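Local coordinates for protein prolyl oligopeptidase (Novosphingobium capsulatum, PDB 1YR2) that probably hydrolyses oligopeptides on the carboxyl side of proline, and far less readily of alanine, as a serine peptidase of the prolyl oligopeptidase family, at residues R630-R633 against R634-P637. Residues are numbered along the deposited sequence; the frame is centred on the assembly and turned at random.
Sequences RVLR and RYSP
R634 folds back along helix 626-633, and Y635 sets its ring alongside V631 and L632. From CB outward the R634 chain retraces the helix: CB sits 3.5 Å from V631 O, CG and CD pass R630 O, NE stays 3.6 Å from R630 O, and the guanidinium lays one face over that oxygen, offset toward the rim. At the tip, NH1 reaches V631 CG2 at 3.9 Å while NH2 approaches R630 CB. The R630 guanidinium turns elsewhere, to salt bridges with E626 and E55, and R630 NE stays 5.7 Å from R634 NH2. R634 N makes only weak bonds to R630 O and V631 O. The firmer ones converge on L632 O: Y635 N comes from above the carbonyl plane, whereas S636 N, at 2.9 Å, lies almost in line with the C=O (173°). With CG between its backbone N and carbonyl carbon (chi1 72°), the Y635 ring takes L632 O over one face, its OH 3.4 Å from L632 CD2 and its CE2 4.2 Å from V631 CG1. Cut back to an alanine, Y635 would lose its ring, and a gap beside L632 CD2, V631 CG1 and F548 would be likely to open. S636 OG bonds to H639 and M604 N. Successive amides thus turn to helix carbonyls where the chain passes from helix 626-633 toward strand 649-654 of the alpha/beta-hydrolase domain.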
loop_
_atom_site.group_PDB
_atom_site.type_symbol
_atom_site.label_atom_id
_atom_site.label_comp_id
_atom_site.label_asym_id
_atom_site.label_seq_id
_atom_site.Cartn_x
_atom_site.Cartn_y
_atom_site.Cartn_z
ATOM N N ARG A 630 -5.300 -30.847 -12.953
ATOM C CA ARG A 630 -5.272 -31.756 -11.813
ATOM C C ARG A 630 -4.793 -31.037 -10.564
ATOM O O ARG A 630 -5.307 -31.284 -9.465
ATOM C CB ARG A 630 -4.387 -32.974 -12.065
ATOM C CG ARG A 630 -4.973 -33.950 -13.061
ATOM C CD ARG A 630 -4.192 -35.272 -13.092
ATOM N NE ARG A 630 -4.506 -36.009 -14.302
ATOM C CZ ARG A 630 -5.657 -36.639 -14.552
ATOM N NH1 ARG A 630 -6.649 -36.683 -13.679
ATOM N NH2 ARG A 630 -5.795 -37.258 -15.710
ATOM N N VAL A 631 -3.824 -30.145 -10.736
ATOM C CA VAL A 631 -3.342 -29.327 -9.614
ATOM C C VAL A 631 -4.513 -28.459 -9.097
ATOM O O VAL A 631 -4.745 -28.388 -7.872
ATOM C CB VAL A 631 -2.168 -28.454 -10.069
ATOM C CG1 VAL A 631 -1.913 -27.242 -9.126
ATOM C CG2 VAL A 631 -0.957 -29.276 -10.212
ATOM N N LEU A 632 -5.261 -27.833 -10.011
ATOM C CA LEU A 632 -6.360 -26.922 -9.630
ATOM C C LEU A 632 -7.509 -27.686 -8.946
ATOM O O LEU A 632 -8.106 -27.194 -7.980
ATOM C CB LEU A 632 -6.930 -26.133 -10.839
ATOM C CG LEU A 632 -6.013 -25.065 -11.443
ATOM C CD1 LEU A 632 -6.412 -24.758 -12.858
ATOM C CD2 LEU A 632 -6.051 -23.845 -10.594
ATOM N N ARG A 633 -7.804 -28.875 -9.468
ATOM C CA ARG A 633 -8.916 -29.695 -8.956
ATOM C C ARG A 633 -8.661 -30.097 -7.501
ATOM O O ARG A 633 -9.574 -30.248 -6.739
ATOM C CB ARG A 633 -9.127 -30.937 -9.854
ATOM C CG ARG A 633 -10.134 -31.928 -9.368
ATOM C CD ARG A 633 -11.469 -31.333 -9.248
ATOM N NE ARG A 633 -12.489 -32.268 -8.762
ATOM C CZ ARG A 633 -12.804 -32.422 -7.477
ATOM N NH1 ARG A 633 -12.131 -31.793 -6.527
ATOM N NH2 ARG A 633 -13.794 -33.255 -7.124
ATOM N N ARG A 634 -7.415 -30.236 -7.106
ATOM C CA ARG A 634 -7.087 -30.629 -5.736
ATOM C C ARG A 634 -7.434 -29.574 -4.697
ATOM O O ARG A 634 -7.617 -29.914 -3.552
ATOM C CB ARG A 634 -5.591 -30.968 -5.605
ATOM C CG ARG A 634 -5.230 -32.279 -6.245
ATOM C CD ARG A 634 -3.732 -32.464 -6.530
ATOM N NE ARG A 634 -3.514 -33.655 -7.369
ATOM C CZ ARG A 634 -2.606 -33.785 -8.347
ATOM N NH1 ARG A 634 -1.748 -32.806 -8.669
ATOM N NH2 ARG A 634 -2.581 -34.911 -9.045
ATOM N N TYR A 635 -7.554 -28.315 -5.103
ATOM C CA TYR A 635 -7.864 -27.239 -4.139
ATOM C C TYR A 635 -9.000 -26.281 -4.453
ATOM O O TYR A 635 -9.371 -25.460 -3.588
ATOM C CB TYR A 635 -6.600 -26.473 -3.777
ATOM C CG TYR A 635 -6.027 -25.569 -4.851
ATOM C CD1 TYR A 635 -6.586 -24.332 -5.118
ATOM C CD2 TYR A 635 -4.892 -25.926 -5.567
ATOM C CE1 TYR A 635 -6.046 -23.469 -6.051
ATOM C CE2 TYR A 635 -4.342 -25.067 -6.549
ATOM C CZ TYR A 635 -4.930 -23.837 -6.780
ATOM O OH TYR A 635 -4.428 -22.927 -7.710
ATOM N N SER A 636 -9.587 -26.359 -5.648
ATOM C CA SER A 636 -10.713 -25.491 -6.020
ATOM C C SER A 636 -11.768 -25.520 -4.920
ATOM O O SER A 636 -12.367 -26.565 -4.719
ATOM C CB SER A 636 -11.327 -26.009 -7.307
ATOM O OG SER A 636 -12.471 -25.266 -7.685
ATOM N N PRO A 637 -11.957 -24.436 -4.156
ATOM C CA PRO A 637 -12.872 -24.491 -2.993
ATOM C C PRO A 637 -14.292 -25.034 -3.320
ATOM O O PRO A 637 -14.801 -25.825 -2.546
ATOM C CB PRO A 637 -12.899 -23.060 -2.481
ATOM C CG PRO A 637 -11.597 -22.518 -2.928
ATOM C CD PRO A 637 -11.267 -23.151 -4.278
#